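Local coordinates for protein shikimate kinase (Aquifex aeolicus, PDB 2PT5) that probably catalyses the magnesium-dependent transfer of phosphate from ATP to the 3-hydroxyl group of shikimate, a late step on the way to chorismate, at residues R2-G7 with N88-R93; G94-I99 with K139-V144; D100-V105 with K145-P150. All blocks are in the same frame, centred on the assembly; numbering follows the deposited sequence.

Contact 1. Residues R2-G7 with N88-R93; sequences RIYLIG and NFMKSR
Y4 lays one face of its phenol ring against the selenomethionine M90, a Met-aromatic contact formed where helix 84-91 packs on strand 2-6, the middle strand of the parallel P-loop kinase sheet. CG of M90 stands over the ring, 3.6 Å from the Y4 ring centroid and 15° off the normal, a CH-pi contact. SE of M90 lies oblique to the ring, nearer the CB end, 3.6 Å from CB of Y4, and touches CG2 of I6 at 4.1 Å. CG of Y4 stands opposite its carbonyl carbon (chi1 -57°), and the ring carries OH to within 3.2 Å of CB of R93 at the ring edge; the buried hydroxyl is hydrogen-bonded to S67 OG. A leucine in place of Y4 would probably leave S67 OG without this partner and open a gap beneath CG of M90. At the start of the strand, R2 and R93 run side by side and point the same way, with CD of R93 over one face of the R2 guanidinium. NE of R2 bonds to K69 O, while NH1 of R2 reaches R93 O at 3.0 Å, the oxygen lying in the guanidinium plane and offering a lone pair.

Contact 2. Residues G94-I99 with K139-V144; sequences GTTVFI and KADIKV
Strands 95-99 and 142-144 are neighbouring parallel strands at one margin of the five-stranded P-loop kinase sheet, 142-145 being the edge strand on this side. The axes of these short segments pass 4.6 Å apart at an angle of 23°. The ladder alternates from strand to strand: I142 N binds T96 O, F98 N binds I142 O at 2.7 Å, and V144 N binds F98 O. Before the ladder starts, side chains take over the pairing. T96 places OG1 between its own backbone N and carbonyl carbon (chi1 50°), facing the turn that leads into strand 142-144. There OG1 of T96 accepts an almost straight bond from D141 N at 3.0 Å and makes a weak one to OD1 of D141. The same OD1 receives T96 N at 2.9 Å through its anti lone pair. Next to these bonds, the methyl CB of A140 sits against CB of F98 at 3.5 Å, while the ring of F98 and the aliphatic chain of K143 lie side by side, CD2 to CG 4.0 Å apart. The other face of the sheet carries V97, I99, I142 and V144, with CG1 of I99 touching CG2 of V144 at 4.1 Å; helix 150-162 packs on I142 and V144. The paired bonds imply that the D141 carboxylate stands in for a backbone carbonyl: it satisfies the first N-H of the ladder, and the two bonds on OD1, the one from T96 OG1 weak, probably limit how the carboxylate can turn, while D141 N is held by T96 OG1.

Contact 3. Residues D100-V105 with K145-P150; sequences DIPFEV and KGEKPP
V105 and E147 cross obliquely, CG2 of the valine lying 3.6 Å from OE2 of the glutamate, while the P102 side chain crosses that of E147 at about a right angle, its CG 4.0 Å from OE1 of E147. The glutamate gets there because its chain is extended, with CG anti to the backbone N (chi1 169°), and spans from the loop 145-150 to the start of helix 103-109. Both approaches bring hydrocarbon to the oxygens, so they are van der Waals contacts; the charge is probably met by solvent, E147 being exposed. The like-charged E104 is near, its OE2 5.1 Å from OE1 of E147, which probably adds a mild repulsion.

Deeper in, I101 turns CG2 onto the backbone of the loop, 3.5 Å from G146 O, while the rest of its side chain leads away toward C10 and S11. The close fit leaves little room at G146: a CB there would crowd D100 O and CG2 of I101. The backbone bond joining the segments runs from G146 N to D100 O at 2.8 Å, and it closes the parallel pairing at the strands' last residues, D100 and K145, from the first residue beyond them. D100 itself turns its carboxylate to salt bridges with K143 and R134.

P102 is at the N-cap position of helix 103-109, so this segment passes directly from strand to helix. This is the carboxyl end of a parallel P-loop sheet, where nucleotide-binding loops gather; the position of 145-150 is consistent with the adenine-binding loop of shikimate kinases.

Contacts 2 and 3 follow one another along one pair of strands, and contact 1 adjoins them through strand 2-6. Contacts 1 and 2 lie about 8 Å apart between centres, with Y4 O 2.6 Å from V97 N; K91 NZ probably bonds to K139 O. Contact 3 is centred about 14 Å from contact 2, V144 O lying 2.9 Å from D100 N. Contacts 1 and 3 do not touch, their centres being about 20 Å apart and their nearest atoms about 6 Å. All three approach the predicted ATP site: the side chain of I6 lies about 5 Å from that of K13, I99 about 4 Å from S11, and I101 about 4 Å from C10, disulfide-bonded to C110.

Contact 1. Residues R2-G7 with N88-R93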
loop_
_atom_site.group_PDB
_atom_site.type_symbol
_atom_site.label_atom_id
_atom_site.label_comp_id
_atom_site.label_asym_id
_atom_site.label_seq_id
_atom_site.Cartn_x
_atom_site.Cartn_y
_atom_site.Cartn_z
ATOM N N ARG A 2 4.851 13.587 4.898
ATOM C CA ARG A 2 3.886 12.572 4.501
ATOM C C ARG A 2 4.651 11.404 3.905
ATOM O O ARG A 2 5.465 11.587 3.003
ATOM C CB ARG A 2 2.909 13.135 3.462
ATOM C CG ARG A 2 2.213 14.411 3.902
ATOM C CD ARG A 2 1.096 14.782 2.952
ATOM N NE ARG A 2 0.477 16.055 3.309
ATOM C CZ ARG A 2 0.942 17.245 2.944
ATOM N NH1 ARG A 2 2.040 17.341 2.203
ATOM N NH2 ARG A 2 0.304 18.341 3.319
ATOM N N ILE A 3 4.388 10.207 4.412
ATOM C CA ILE A 3 5.067 9.012 3.927
ATOM C C ILE A 3 4.053 7.992 3.426
ATOM O O ILE A 3 3.185 7.536 4.175
ATOM C CB ILE A 3 5.905 8.375 5.042
ATOM C CG1 ILE A 3 6.971 9.368 5.520
ATOM C CG2 ILE A 3 6.546 7.088 4.542
ATOM C CD1 ILE A 3 7.636 8.945 6.821
ATOM N N TYR A 4 4.165 7.622 2.159
ATOM C CA TYR A 4 3.230 6.657 1.598
ATOM C C TYR A 4 3.856 5.291 1.400
ATOM O O TYR A 4 4.950 5.177 0.848
ATOM C CB TYR A 4 2.686 7.163 0.261
ATOM C CG TYR A 4 2.017 8.515 0.349
ATOM C CD1 TYR A 4 2.741 9.688 0.148
ATOM C CD2 TYR A 4 0.655 8.619 0.643
ATOM C CE1 TYR A 4 2.120 10.943 0.235
ATOM C CE2 TYR A 4 0.025 9.866 0.735
ATOM C CZ TYR A 4 0.764 11.026 0.526
ATOM O OH TYR A 4 0.146 12.264 0.607
ATOM N N LEU A 5 3.158 4.252 1.849
ATOM C CA LEU A 5 3.659 2.891 1.690
ATOM C C LEU A 5 2.855 2.212 0.590
ATOM O O LEU A 5 1.633 2.215 0.623
ATOM C CB LEU A 5 3.524 2.105 2.996
ATOM C CG LEU A 5 4.213 2.681 4.238
ATOM C CD1 LEU A 5 4.082 1.679 5.375
ATOM C CD2 LEU A 5 5.677 2.987 3.952
ATOM N N ILE A 6 3.545 1.636 -0.389
ATOM C CA ILE A 6 2.863 0.972 -1.489
ATOM C C ILE A 6 3.442 -0.414 -1.711
ATOM O O ILE A 6 4.573 -0.698 -1.312
ATOM C CB ILE A 6 2.976 1.807 -2.794
ATOM C CG1 ILE A 6 4.407 1.766 -3.338
ATOM C CG2 ILE A 6 2.601 3.251 -2.512
ATOM C CD1 ILE A 6 4.628 2.651 -4.569
ATOM N N GLY A 7 2.658 -1.279 -2.342
ATOM C CA GLY A 7 3.108 -2.632 -2.608
ATOM C C GLY A 7 1.934 -3.587 -2.521
ATOM O O GLY A 7 0.790 -3.158 -2.316
ATOM N N ASN A 88 1.342 9.660 -8.579
ATOM C CA ASN A 88 1.908 10.976 -8.863
ATOM C C ASN A 88 1.394 11.988 -7.851
ATOM O O ASN A 88 2.113 12.909 -7.465
ATOM C CB ASN A 88 1.572 11.416 -10.285
ATOM C CG ASN A 88 2.474 10.766 -11.309
ATOM O OD1 ASN A 88 3.700 10.802 -11.178
ATOM N ND2 ASN A 88 1.880 10.169 -12.336
ATOM N N PHE A 89 0.152 11.810 -7.411
ATOM C CA PHE A 89 -0.408 12.694 -6.395
ATOM C C PHE A 89 0.444 12.517 -5.132
ATOM O O PHE A 89 0.873 13.489 -4.515
ATOM C CB PHE A 89 -1.856 12.314 -6.084
ATOM C CG PHE A 89 -2.441 13.055 -4.907
ATOM C CD1 PHE A 89 -3.090 14.275 -5.083
ATOM C CD2 PHE A 89 -2.331 12.539 -3.619
ATOM C CE1 PHE A 89 -3.623 14.967 -3.994
ATOM C CE2 PHE A 89 -2.861 13.225 -2.521
ATOM C CZ PHE A 89 -3.508 14.441 -2.711
HETATM N N MSE A 90 0.703 11.266 -4.760
HETATM C CA MSE A 90 1.488 10.977 -3.563
HETATM C C MSE A 90 2.858 11.646 -3.556
HETATM O O MSE A 90 3.273 12.194 -2.539
HETATM C CB MSE A 90 1.644 9.466 -3.389
HETATM C CG MSE A 90 0.392 8.779 -2.842
HETATM SE SE MSE A 90 0.631 6.867 -2.723
HETATM C CE MSE A 90 -0.764 6.283 -3.954
ATOM N N LYS A 91 3.555 11.600 -4.690
ATOM C CA LYS A 91 4.871 12.209 -4.803
ATOM C C LYS A 91 4.828 13.728 -4.624
ATOM O O LYS A 91 5.800 14.332 -4.160
ATOM C CB LYS A 91 5.497 11.861 -6.154
ATOM C CG LYS A 91 5.740 10.374 -6.350
ATOM C CD LYS A 91 6.514 10.095 -7.625
ATOM C CE LYS A 91 6.899 8.628 -7.729
ATOM N NZ LYS A 91 7.775 8.382 -8.897
ATOM N N SER A 92 3.707 14.345 -4.981
ATOM C CA SER A 92 3.580 15.792 -4.841
ATOM C C SER A 92 3.258 16.197 -3.408
ATOM O O SER A 92 3.167 17.384 -3.101
ATOM C CB SER A 92 2.490 16.333 -5.769
ATOM O OG SER A 92 1.202 15.881 -5.379
ATOM N N ARG A 93 3.079 15.208 -2.538
ATOM C CA ARG A 93 2.764 15.472 -1.143
ATOM C C ARG A 93 3.855 14.948 -0.206
ATOM O O ARG A 93 4.053 15.486 0.883
ATOM C CB ARG A 93 1.409 14.848 -0.785
ATOM C CG ARG A 93 0.241 15.426 -1.576
ATOM C CD ARG A 93 0.095 16.916 -1.289
ATOM N NE ARG A 93 -0.513 17.650 -2.398
ATOM C CZ ARG A 93 -1.793 18.002 -2.461
ATOM N NH1 ARG A 93 -2.240 18.665 -3.513
ATOM N NH2 ARG A 93 -2.623 17.706 -1.471
#

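Contact 2. Residues G94-I99 with K139-V144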
loop_
_atom_site.group_PDB
_atom_site.type_symbol
_atom_site.label_atom_id
_atom_site.label_comp_id
_atom_site.label_asym_id
_atom_site.label_seq_id
_atom_site.Cartn_x
_atom_site.Cartn_y
_atom_site.Cartn_z
ATOM N N GLY A 94 4.572 13.910 -0.632
ATOM C CA GLY A 94 5.620 13.374 0.211
ATOM C C GLY A 94 6.495 12.294 -0.402
ATOM O O GLY A 94 6.726 12.263 -1.613
ATOM N N THR A 95 6.989 11.405 0.456
ATOM C CA THR A 95 7.858 10.316 0.033
ATOM C C THR A 95 7.070 9.018 -0.096
ATOM O O THR A 95 6.339 8.622 0.822
ATOM C CB THR A 95 9.004 10.110 1.045
ATOM O OG1 THR A 95 9.725 11.336 1.191
ATOM C CG2 THR A 95 9.962 9.017 0.571
ATOM N N THR A 96 7.216 8.367 -1.247
ATOM C CA THR A 96 6.537 7.113 -1.519
ATOM C C THR A 96 7.552 6.010 -1.284
ATOM O O THR A 96 8.703 6.115 -1.705
ATOM C CB THR A 96 5.987 7.068 -2.968
ATOM O OG1 THR A 96 7.017 7.426 -3.899
ATOM C CG2 THR A 96 4.823 8.036 -3.115
ATOM N N VAL A 97 7.126 4.971 -0.575
ATOM C CA VAL A 97 8.000 3.854 -0.232
ATOM C C VAL A 97 7.424 2.526 -0.692
ATOM O O VAL A 97 6.334 2.127 -0.269
ATOM C CB VAL A 97 8.226 3.763 1.299
ATOM C CG1 VAL A 97 9.249 2.690 1.607
ATOM C CG2 VAL A 97 8.680 5.112 1.846
ATOM N N PHE A 98 8.175 1.833 -1.538
ATOM C CA PHE A 98 7.739 0.546 -2.053
ATOM C C PHE A 98 8.373 -0.577 -1.250
ATOM O O PHE A 98 9.592 -0.738 -1.234
ATOM C CB PHE A 98 8.101 0.424 -3.549
ATOM C CG PHE A 98 7.872 -0.955 -4.143
ATOM C CD1 PHE A 98 6.832 -1.773 -3.701
ATOM C CD2 PHE A 98 8.689 -1.416 -5.180
ATOM C CE1 PHE A 98 6.607 -3.025 -4.278
ATOM C CE2 PHE A 98 8.473 -2.671 -5.769
ATOM C CZ PHE A 98 7.431 -3.476 -5.319
ATOM N N ILE A 99 7.534 -1.332 -0.554
ATOM C CA ILE A 99 8.002 -2.466 0.228
ATOM C C ILE A 99 7.863 -3.642 -0.731
ATOM O O ILE A 99 6.775 -4.191 -0.933
ATOM C CB ILE A 99 7.137 -2.661 1.474
ATOM C CG1 ILE A 99 7.230 -1.405 2.347
ATOM C CG2 ILE A 99 7.597 -3.888 2.231
ATOM C CD1 ILE A 99 6.246 -1.379 3.518
ATOM N N LYS A 139 8.191 2.627 -9.277
ATOM C CA LYS A 139 8.376 4.044 -9.564
ATOM C C LYS A 139 8.462 4.856 -8.270
ATOM O O LYS A 139 8.572 6.080 -8.300
ATOM C CB LYS A 139 7.222 4.553 -10.437
ATOM C CG LYS A 139 7.171 3.900 -11.818
ATOM C CD LYS A 139 5.992 4.395 -12.639
ATOM C CE LYS A 139 6.074 3.888 -14.074
ATOM N NZ LYS A 139 7.310 4.369 -14.754
ATOM N N ALA A 140 8.437 4.155 -7.140
ATOM C CA ALA A 140 8.490 4.776 -5.820
ATOM C C ALA A 140 9.812 5.485 -5.527
ATOM O O ALA A 140 10.867 5.079 -6.012
ATOM C CB ALA A 140 8.230 3.713 -4.748
ATOM N N ASP A 141 9.749 6.538 -4.719
ATOM C CA ASP A 141 10.941 7.285 -4.340
ATOM C C ASP A 141 11.931 6.339 -3.669
ATOM O O ASP A 141 13.125 6.333 -3.987
ATOM C CB ASP A 141 10.576 8.399 -3.356
ATOM C CG ASP A 141 9.645 9.425 -3.962
ATOM O OD1 ASP A 141 8.583 9.703 -3.363
ATOM O OD2 ASP A 141 9.984 9.960 -5.037
ATOM N N ILE A 142 11.422 5.533 -2.742
ATOM C CA ILE A 142 12.262 4.593 -2.007
ATOM C C ILE A 142 11.743 3.163 -2.130
ATOM O O ILE A 142 10.535 2.918 -2.066
ATOM C CB ILE A 142 12.318 4.964 -0.505
ATOM C CG1 ILE A 142 12.704 6.437 -0.343
ATOM C CG2 ILE A 142 13.330 4.086 0.213
ATOM C CD1 ILE A 142 12.614 6.937 1.096
ATOM N N LYS A 143 12.667 2.224 -2.298
ATOM C CA LYS A 143 12.325 0.812 -2.431
ATOM C C LYS A 143 13.122 0.012 -1.411
ATOM O O LYS A 143 14.336 0.103 -1.373
ATOM C CB LYS A 143 12.656 0.322 -3.846
ATOM C CG LYS A 143 12.494 -1.184 -4.048
ATOM C CD LYS A 143 12.992 -1.621 -5.428
ATOM C CE LYS A 143 12.773 -3.109 -5.668
ATOM N NZ LYS A 143 13.498 -3.981 -4.694
ATOM N N VAL A 144 12.435 -0.769 -0.584
ATOM C CA VAL A 144 13.099 -1.577 0.433
ATOM C C VAL A 144 12.667 -3.041 0.348
ATOM O O VAL A 144 11.574 -3.345 -0.133
ATOM C CB VAL A 144 12.789 -1.043 1.856
ATOM C CG1 VAL A 144 13.253 0.403 1.985
ATOM C CG2 VAL A 144 11.301 -1.139 2.133
#

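Contact 3. Residues D100-V105 with K145-P150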
loop_
_atom_site.group_PDB
_atom_site.type_symbol
_atom_site.label_atom_id
_atom_site.label_comp_id
_atom_site.label_asym_id
_atom_site.label_seq_id
_atom_site.Cartn_x
_atom_site.Cartn_y
_atom_site.Cartn_z
ATOM N N ASP A 100 8.994 -4.001 -1.323
ATOM C CA ASP A 100 9.088 -5.044 -2.339
ATOM C C ASP A 100 9.290 -6.483 -1.871
ATOM O O ASP A 100 10.210 -6.769 -1.115
ATOM C CB ASP A 100 10.241 -4.672 -3.278
ATOM C CG ASP A 100 10.262 -5.500 -4.546
ATOM O OD1 ASP A 100 11.360 -5.656 -5.115
ATOM O OD2 ASP A 100 9.191 -5.969 -4.983
ATOM N N ILE A 101 8.420 -7.379 -2.330
ATOM C CA ILE A 101 8.542 -8.806 -2.038
ATOM C C ILE A 101 8.544 -9.527 -3.389
ATOM O O ILE A 101 7.815 -9.140 -4.312
ATOM C CB ILE A 101 7.365 -9.362 -1.197
ATOM C CG1 ILE A 101 6.034 -8.969 -1.833
ATOM C CG2 ILE A 101 7.479 -8.882 0.247
ATOM C CD1 ILE A 101 4.825 -9.589 -1.147
ATOM N N PRO A 102 9.373 -10.573 -3.530
ATOM C CA PRO A 102 9.480 -11.358 -4.766
ATOM C C PRO A 102 8.225 -12.188 -5.040
ATOM O O PRO A 102 7.434 -12.448 -4.131
ATOM C CB PRO A 102 10.713 -12.221 -4.518
ATOM C CG PRO A 102 10.672 -12.433 -3.027
ATOM C CD PRO A 102 10.321 -11.058 -2.512
ATOM N N PHE A 103 8.048 -12.610 -6.289
ATOM C CA PHE A 103 6.861 -13.379 -6.664
ATOM C C PHE A 103 6.604 -14.596 -5.784
ATOM O O PHE A 103 5.463 -14.849 -5.418
ATOM C CB PHE A 103 6.945 -13.820 -8.135
ATOM C CG PHE A 103 5.646 -14.376 -8.695
ATOM C CD1 PHE A 103 4.463 -13.634 -8.634
ATOM C CD2 PHE A 103 5.622 -15.611 -9.349
ATOM C CE1 PHE A 103 3.274 -14.109 -9.221
ATOM C CE2 PHE A 103 4.438 -16.094 -9.939
ATOM C CZ PHE A 103 3.265 -15.339 -9.874
ATOM N N GLU A 104 7.647 -15.347 -5.432
ATOM C CA GLU A 104 7.448 -16.537 -4.606
ATOM C C GLU A 104 6.876 -16.202 -3.222
ATOM O O GLU A 104 6.082 -16.969 -2.679
ATOM C CB GLU A 104 8.755 -17.351 -4.463
ATOM C CG GLU A 104 9.852 -16.669 -3.657
ATOM C CD GLU A 104 10.812 -15.874 -4.513
ATOM O OE1 GLU A 104 10.463 -15.541 -5.671
ATOM O OE2 GLU A 104 11.915 -15.570 -4.018
ATOM N N VAL A 105 7.266 -15.063 -2.656
ATOM C CA VAL A 105 6.762 -14.656 -1.343
ATOM C C VAL A 105 5.303 -14.225 -1.473
ATOM O O VAL A 105 4.455 -14.573 -0.650
ATOM C CB VAL A 105 7.579 -13.487 -0.765
ATOM C CG1 VAL A 105 6.893 -12.933 0.479
ATOM C CG2 VAL A 105 8.990 -13.962 -0.419
ATOM N N LYS A 145 13.532 -3.932 0.823
ATOM C CA LYS A 145 13.286 -5.372 0.822
ATOM C C LYS A 145 12.239 -5.711 1.884
ATOM O O LYS A 145 12.500 -5.587 3.077
ATOM C CB LYS A 145 14.589 -6.106 1.143
ATOM C CG LYS A 145 14.730 -7.476 0.510
ATOM C CD LYS A 145 15.502 -7.389 -0.799
ATOM C CE LYS A 145 15.892 -8.773 -1.303
ATOM N NZ LYS A 145 16.732 -9.509 -0.313
ATOM N N GLY A 146 11.061 -6.148 1.449
ATOM C CA GLY A 146 9.998 -6.466 2.389
ATOM C C GLY A 146 9.881 -7.926 2.776
ATOM O O GLY A 146 8.902 -8.336 3.403
ATOM N N GLU A 147 10.872 -8.718 2.386
ATOM C CA GLU A 147 10.874 -10.133 2.711
ATOM C C GLU A 147 11.302 -10.285 4.166
ATOM O O GLU A 147 10.952 -11.258 4.828
ATOM C CB GLU A 147 11.830 -10.896 1.778
ATOM C CG GLU A 147 12.102 -12.336 2.208
ATOM C CD GLU A 147 12.510 -13.238 1.057
ATOM O OE1 GLU A 147 13.143 -12.742 0.097
ATOM O OE2 GLU A 147 12.206 -14.448 1.119
ATOM N N LYS A 148 12.034 -9.293 4.657
ATOM C CA LYS A 148 12.535 -9.281 6.029
ATOM C C LYS A 148 11.461 -8.973 7.077
ATOM O O LYS A 148 10.374 -8.490 6.753
ATOM C CB LYS A 148 13.675 -8.263 6.127
ATOM C CG LYS A 148 14.846 -8.627 5.225
ATOM C CD LYS A 148 15.776 -7.460 4.951
ATOM C CE LYS A 148 16.858 -7.865 3.957
ATOM N NZ LYS A 148 17.722 -6.724 3.548
ATOM N N PRO A 149 11.749 -9.269 8.354
ATOM C CA PRO A 149 10.781 -9.003 9.425
ATOM C C PRO A 149 10.440 -7.508 9.435
ATOM O O PRO A 149 11.270 -6.663 9.089
ATOM C CB PRO A 149 11.535 -9.438 10.685
ATOM C CG PRO A 149 12.413 -10.536 10.178
ATOM C CD PRO A 149 12.944 -9.937 8.892
ATOM N N PRO A 150 9.213 -7.166 9.833
ATOM C CA PRO A 150 8.765 -5.770 9.875
ATOM C C PRO A 150 9.737 -4.771 10.512
ATOM O O PRO A 150 9.955 -3.688 9.969
ATOM C CB PRO A 150 7.445 -5.864 10.629
ATOM C CG PRO A 150 6.922 -7.201 10.181
ATOM C CD PRO A 150 8.153 -8.072 10.303
#